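Local coordinates for protein beta-galactosidase (Bacillus circulans subsp. alkalophilus, PDB 3TTY) that probably hydrolyses terminal beta-galactosides with a TIM-barrel glycoside hydrolase domain that binds galactose, at residues T282-T287 with R328-Q333; D388-A393 with Y629-N634. All coordinates share one frame; numbering follows the deposited sequence.

Interaction 1 of 2, residues T282-T287 with R328-Q333; sequences TPFSFT and RLWSYQ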
loop_
_atom_site.group_PDB
_atom_site.type_symbol
_atom_site.label_atom_id
_atom_site.label_comp_id
_atom_site.label_asym_id
_atom_site.label_seq_id
_atom_site.Cartn_x
_atom_site.Cartn_y
_atom_site.Cartn_z
ATOM N N THR A 282 -17.470 11.878 -9.866
ATOM C CA THR A 282 -17.069 13.231 -9.479
ATOM C C THR A 282 -18.280 14.130 -9.216
ATOM O O THR A 282 -19.188 14.204 -10.035
ATOM C CB THR A 282 -16.171 13.861 -10.578
ATOM O OG1 THR A 282 -15.012 13.041 -10.768
ATOM C CG2 THR A 282 -15.733 15.282 -10.206
ATOM N N PRO A 283 -18.297 14.817 -8.068
ATOM C CA PRO A 283 -19.387 15.770 -7.814
ATOM C C PRO A 283 -19.516 16.824 -8.918
ATOM O O PRO A 283 -18.532 17.473 -9.293
ATOM C CB PRO A 283 -18.978 16.424 -6.493
ATOM C CG PRO A 283 -18.109 15.409 -5.828
ATOM C CD PRO A 283 -17.367 14.716 -6.934
ATOM N N PHE A 284 -20.728 16.999 -9.430
ATOM C CA PHE A 284 -20.954 17.961 -10.515
ATOM C C PHE A 284 -20.538 19.381 -10.110
ATOM O O PHE A 284 -20.042 20.147 -10.945
ATOM C CB PHE A 284 -22.413 17.916 -10.995
ATOM C CG PHE A 284 -22.938 16.510 -11.195
ATOM C CD1 PHE A 284 -24.214 16.162 -10.773
ATOM C CD2 PHE A 284 -22.143 15.532 -11.798
ATOM C CE1 PHE A 284 -24.691 14.875 -10.957
ATOM C CE2 PHE A 284 -22.614 14.234 -11.980
ATOM C CZ PHE A 284 -23.888 13.907 -11.563
ATOM N N SER A 285 -20.727 19.720 -8.834
ATOM C CA SER A 285 -20.353 21.041 -8.327
ATOM C C SER A 285 -18.831 21.186 -8.270
ATOM O O SER A 285 -18.299 22.298 -8.331
ATOM C CB SER A 285 -20.959 21.288 -6.945
ATOM O OG SER A 285 -20.494 20.340 -6.000
ATOM N N PHE A 286 -18.134 20.058 -8.161
ATOM C CA PHE A 286 -16.686 20.089 -8.218
ATOM C C PHE A 286 -16.161 20.418 -9.614
ATOM O O PHE A 286 -15.280 21.269 -9.756
ATOM C CB PHE A 286 -16.043 18.790 -7.720
ATOM C CG PHE A 286 -14.542 18.833 -7.763
ATOM C CD1 PHE A 286 -13.826 19.421 -6.731
ATOM C CD2 PHE A 286 -13.850 18.344 -8.859
ATOM C CE1 PHE A 286 -12.439 19.497 -6.779
ATOM C CE2 PHE A 286 -12.462 18.412 -8.911
ATOM C CZ PHE A 286 -11.758 18.995 -7.869
ATOM N N THR A 287 -16.667 19.755 -10.651
ATOM C CA THR A 287 -16.159 20.102 -11.975
ATOM C C THR A 287 -16.551 21.544 -12.341
ATOM O O THR A 287 -15.808 22.238 -13.029
ATOM C CB THR A 287 -16.423 19.023 -13.098
ATOM O OG1 THR A 287 -17.185 19.581 -14.183
ATOM C CG2 THR A 287 -17.090 17.800 -12.559
ATOM N N ARG A 328 -23.027 16.331 -23.814
ATOM C CA ARG A 328 -23.545 17.668 -24.121
ATOM C C ARG A 328 -23.708 18.522 -22.857
ATOM O O ARG A 328 -23.323 19.689 -22.834
ATOM C CB ARG A 328 -24.877 17.550 -24.852
ATOM C CG ARG A 328 -25.535 18.859 -25.221
ATOM C CD ARG A 328 -26.729 18.538 -26.096
ATOM N NE ARG A 328 -27.525 19.701 -26.465
ATOM C CZ ARG A 328 -28.549 20.157 -25.750
ATOM N NH1 ARG A 328 -28.885 19.561 -24.614
ATOM N NH2 ARG A 328 -29.234 21.215 -26.164
ATOM N N LEU A 329 -24.289 17.926 -21.817
ATOM C CA LEU A 329 -24.438 18.570 -20.510
ATOM C C LEU A 329 -23.113 19.163 -20.032
ATOM O O LEU A 329 -23.024 20.345 -19.717
ATOM C CB LEU A 329 -24.908 17.547 -19.475
ATOM C CG LEU A 329 -25.956 17.905 -18.421
ATOM C CD1 LEU A 329 -25.737 17.057 -17.180
ATOM C CD2 LEU A 329 -25.972 19.381 -18.061
ATOM N N TRP A 330 -22.087 18.317 -19.993
ATOM C CA TRP A 330 -20.774 18.688 -19.464
ATOM C C TRP A 330 -19.993 19.662 -20.348
ATOM O O TRP A 330 -19.099 20.360 -19.860
ATOM C CB TRP A 330 -19.940 17.432 -19.175
ATOM C CG TRP A 330 -20.484 16.612 -18.053
ATOM C CD1 TRP A 330 -21.617 16.858 -17.345
ATOM C CD2 TRP A 330 -19.915 15.414 -17.505
ATOM N NE1 TRP A 330 -21.792 15.897 -16.382
ATOM C CE2 TRP A 330 -20.763 14.995 -16.457
ATOM C CE3 TRP A 330 -18.774 14.654 -17.799
ATOM C CZ2 TRP A 330 -20.514 13.851 -15.701
ATOM C CZ3 TRP A 330 -18.522 13.510 -17.045
ATOM C CH2 TRP A 330 -19.390 13.121 -16.006
ATOM N N SER A 331 -20.320 19.697 -21.639
ATOM C CA SER A 331 -19.756 20.701 -22.551
ATOM C C SER A 331 -20.337 22.082 -22.265
ATOM O O SER A 331 -19.596 23.054 -22.161
ATOM C CB SER A 331 -20.011 20.343 -24.028
ATOM O OG SER A 331 -19.473 19.079 -24.368
ATOM N N TYR A 332 -21.664 22.173 -22.156
ATOM C CA TYR A 332 -22.285 23.452 -21.823
ATOM C C TYR A 332 -21.997 23.885 -20.385
ATOM O O TYR A 332 -22.037 25.080 -20.071
ATOM C CB TYR A 332 -23.789 23.444 -22.095
ATOM C CG TYR A 332 -24.122 23.542 -23.565
ATOM C CD1 TYR A 332 -23.716 24.640 -24.313
ATOM C CD2 TYR A 332 -24.835 22.538 -24.203
ATOM C CE1 TYR A 332 -24.006 24.733 -25.667
ATOM C CE2 TYR A 332 -25.129 22.623 -25.548
ATOM C CZ TYR A 332 -24.711 23.721 -26.271
ATOM O OH TYR A 332 -25.015 23.807 -27.602
ATOM N N GLN A 333 -21.704 22.925 -19.513
ATOM C CA GLN A 333 -21.283 23.288 -18.172
ATOM C C GLN A 333 -19.973 24.077 -18.249
ATOM O O GLN A 333 -19.813 25.080 -17.560
ATOM C CB GLN A 333 -21.141 22.074 -17.251
ATOM C CG GLN A 333 -21.058 22.462 -15.768
ATOM C CD GLN A 333 -20.703 21.289 -14.877
ATOM O OE1 GLN A 333 -19.946 20.399 -15.277
ATOM N NE2 GLN A 333 -21.254 21.278 -13.661
#

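Interaction 2 of 2, residues D388-A393 with Y629-N634; sequences DTILDA and YLFVMN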
loop_
_atom_site.group_PDB
_atom_site.type_symbol
_atom_site.label_atom_id
_atom_site.label_comp_id
_atom_site.label_asym_id
_atom_site.label_seq_id
_atom_site.Cartn_x
_atom_site.Cartn_y
_atom_site.Cartn_z
ATOM N N ASP A 388 -21.440 33.700 -32.534
ATOM C CA ASP A 388 -20.593 34.470 -31.625
ATOM C C ASP A 388 -21.297 34.914 -30.352
ATOM O O ASP A 388 -20.711 35.629 -29.543
ATOM C CB ASP A 388 -20.008 35.701 -32.332
ATOM C CG ASP A 388 -21.068 36.752 -32.680
ATOM O OD1 ASP A 388 -20.755 37.669 -33.469
ATOM O OD2 ASP A 388 -22.209 36.665 -32.176
ATOM N N THR A 389 -22.546 34.490 -30.183
ATOM C CA THR A 389 -23.428 35.036 -29.155
ATOM C C THR A 389 -22.810 35.157 -27.752
ATOM O O THR A 389 -22.913 36.193 -27.113
ATOM C CB THR A 389 -24.737 34.216 -29.047
ATOM O OG1 THR A 389 -25.345 34.098 -30.341
ATOM C CG2 THR A 389 -25.726 34.893 -28.096
ATOM N N ILE A 390 -22.177 34.090 -27.287
ATOM C CA ILE A 390 -21.718 33.985 -25.912
ATOM C C ILE A 390 -20.274 34.470 -25.733
ATOM O O ILE A 390 -19.853 34.821 -24.632
ATOM C CB ILE A 390 -21.830 32.522 -25.456
ATOM C CG1 ILE A 390 -23.296 32.098 -25.445
ATOM C CG2 ILE A 390 -21.214 32.312 -24.078
ATOM C CD1 ILE A 390 -23.497 30.638 -25.114
ATOM N N LEU A 391 -19.512 34.497 -26.815
ATOM C CA LEU A 391 -18.098 34.819 -26.724
ATOM C C LEU A 391 -17.838 36.073 -25.878
ATOM O O LEU A 391 -18.632 37.019 -25.887
ATOM C CB LEU A 391 -17.512 34.963 -28.124
ATOM C CG LEU A 391 -17.669 33.717 -28.995
ATOM C CD1 LEU A 391 -16.867 33.855 -30.290
ATOM C CD2 LEU A 391 -17.246 32.467 -28.233
ATOM N N ASP A 392 -16.733 36.061 -25.137
ATOM C CA ASP A 392 -16.324 37.187 -24.291
ATOM C C ASP A 392 -17.276 37.509 -23.134
ATOM O O ASP A 392 -17.012 38.408 -22.348
ATOM C CB ASP A 392 -16.063 38.447 -25.127
ATOM C CG ASP A 392 -14.851 38.310 -26.021
ATOM O OD1 ASP A 392 -13.838 37.756 -25.550
ATOM O OD2 ASP A 392 -14.909 38.755 -27.192
ATOM N N ALA A 393 -18.373 36.775 -23.022
ATOM C CA ALA A 393 -19.286 36.978 -21.898
ATOM C C ALA A 393 -18.566 36.688 -20.579
ATOM O O ALA A 393 -17.738 35.791 -20.510
ATOM C CB ALA A 393 -20.512 36.105 -22.040
ATOM N N TYR A 629 -26.929 35.832 -19.931
ATOM C CA TYR A 629 -27.211 34.457 -20.312
ATOM C C TYR A 629 -27.241 33.529 -19.103
ATOM O O TYR A 629 -26.220 33.326 -18.437
ATOM C CB TYR A 629 -26.187 33.963 -21.333
ATOM C CG TYR A 629 -26.141 34.837 -22.550
ATOM C CD1 TYR A 629 -27.174 34.811 -23.483
ATOM C CD2 TYR A 629 -25.083 35.710 -22.764
ATOM C CE1 TYR A 629 -27.152 35.625 -24.601
ATOM C CE2 TYR A 629 -25.056 36.533 -23.879
ATOM C CZ TYR A 629 -26.093 36.483 -24.798
ATOM O OH TYR A 629 -26.074 37.297 -25.912
ATOM N N LEU A 630 -28.418 32.977 -18.812
ATOM C CA LEU A 630 -28.544 32.003 -17.733
ATOM C C LEU A 630 -28.415 30.600 -18.293
ATOM O O LEU A 630 -29.288 30.142 -19.041
ATOM C CB LEU A 630 -29.877 32.125 -17.001
ATOM C CG LEU A 630 -30.175 33.397 -16.221
ATOM C CD1 LEU A 630 -31.312 33.115 -15.233
ATOM C CD2 LEU A 630 -28.943 33.867 -15.503
ATOM N N PHE A 631 -27.328 29.928 -17.934
ATOM C CA PHE A 631 -27.125 28.545 -18.313
ATOM C C PHE A 631 -27.838 27.645 -17.317
ATOM O O PHE A 631 -27.469 27.585 -16.143
ATOM C CB PHE A 631 -25.628 28.226 -18.385
ATOM C CG PHE A 631 -24.917 28.927 -19.518
ATOM C CD1 PHE A 631 -24.554 28.236 -20.668
ATOM C CD2 PHE A 631 -24.626 30.280 -19.437
ATOM C CE1 PHE A 631 -23.920 28.880 -21.715
ATOM C CE2 PHE A 631 -23.980 30.932 -20.478
ATOM C CZ PHE A 631 -23.627 30.229 -21.624
ATOM N N VAL A 632 -28.878 26.960 -17.780
ATOM C CA VAL A 632 -29.630 26.061 -16.921
ATOM C C VAL A 632 -29.316 24.635 -17.307
ATOM O O VAL A 632 -29.448 24.251 -18.468
ATOM C CB VAL A 632 -31.136 26.276 -17.032
ATOM C CG1 VAL A 632 -31.861 25.416 -16.006
ATOM C CG2 VAL A 632 -31.466 27.743 -16.843
ATOM N N MET A 633 -28.893 23.848 -16.324
ATOM C CA MET A 633 -28.341 22.536 -16.600
ATOM C C MET A 633 -28.895 21.523 -15.633
ATOM O O MET A 633 -28.654 21.588 -14.431
ATOM C CB MET A 633 -26.819 22.604 -16.574
ATOM C CG MET A 633 -26.313 23.594 -17.634
ATOM S SD MET A 633 -24.652 24.219 -17.408
ATOM C CE MET A 633 -24.822 25.183 -15.901
ATOM N N ASN A 634 -29.666 20.590 -16.172
ATOM C CA ASN A 634 -30.318 19.585 -15.359
ATOM C C ASN A 634 -29.495 18.322 -15.301
ATOM O O ASN A 634 -29.494 17.553 -16.249
ATOM C CB ASN A 634 -31.702 19.265 -15.922
ATOM C CG ASN A 634 -32.438 18.243 -15.092
ATOM O OD1 ASN A 634 -31.998 17.885 -13.992
ATOM N ND2 ASN A 634 -33.572 17.766 -15.605
#

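Interaction 1 of 2, residues T282-T287 with R328-Q333
The carboxamide of Q333 reaches from helix 326-336 to the first turn of helix 284-296 and meets it with both of its polar atoms. NE2 of Q333 donates to the main-chain O of F284 at 3.2 Å. This bond is bent, 140° at the hydrogen. The donor sits above the carbonyl plane, 42° out of it, so it misses the lone-pair directions; F284 O is in turn tilted out of the amide plane. The stronger partner of this NE2 is OE1 of E618, on strand 617-624; the bond to F284 O is its second. On the other branch, OE1 of Q333 accepts a weak bond of 3.1 Å from T287 OG1, the two side chains crossing at about a right angle. Q333 spans the gap because CG lies anti to the backbone N (chi1 -165°) and the chain stays extended beyond it. Amide and hydroxyl are buried, yet each polar atom of this carboxamide has a partner.

Beside the polar grip, the F284 and W330 rings make a loose apolar contact, CE2 of F284 approaching CZ2 of W330 at 4.3 Å, oblique to both rings. F284 also stacks on H635, and S285, whose CB points away from the other helix, bonds through OG to D432 and H428, so the 284-296 turn is held on that side too. P283 occupies the N-cap position, and its carbonyl accepts from T287 N at 3.2 Å, winding the first turn. These two helices follow barrel strands 273-275 and 303-307 and pack as neighbours in the outer layer of a (beta/alpha)8 TIM barrel.

Interaction 2 of 2, residues D388-A393 with Y629-N634
The F631 ring takes I390 at its edge, near the ring plane: CD1 of I390 lies 3.5 Å from CZ of F631, with the two side chains coming from opposite directions. V335 and A336 of helix 326-336 and I671 of strand 669-674 also touch this ring. The Y629 ring is met obliquely by the methyl of T389. Both rings belong to strand 627-634 in the antiparallel sheet of the C-terminal domain, and the loop they meet, which leaves helix 371-386, closes in a type II beta turn from I390 to A393, its A393 N bonded to I390 O at 2.9 Å.

No hydrogen bond joins the segments. T389 instead turns OG1 to L386 O, which leaves CG2, anti to the backbone N (chi1 -53°, measured to OG1), directed at the phenol end of Y629, while its carbonyl accepts from K624 NZ. Replacing the tyrosine by an alanine removes the whole ring and is likely to leave the T389 methyl, and L652 beside it, without a packing partner. The tightest approach is at the phenol end: T389 CG2 stands 3.3 Å from Y629 OH and 3.7 Å from Y629 CZ.

Interactions 1 and 2 have centres about 14 Å apart and touch directly through M633, which follows the rings of interaction 2 along strand 627-634. Its SD packs 3.6 Å from Q333 CA, and its CB lies 3.6 Å from CD2 of L329, so Q333 takes part in both, its side chain reaching helix 284-296 while its CA packs on the C-terminal strand. E618, whose OE1 accepts from NE2 of Q333, pairs through its backbone with M633. The galactose pocket is not part of either: the side chain of W330 stays about 12 Å from a bound galactose. Interaction 1 pairs two outer barrel helices, interaction 2 sets the loop after helix 371-386 on the C-terminal sheet, and M633 ties helix 326-336 to that sheet.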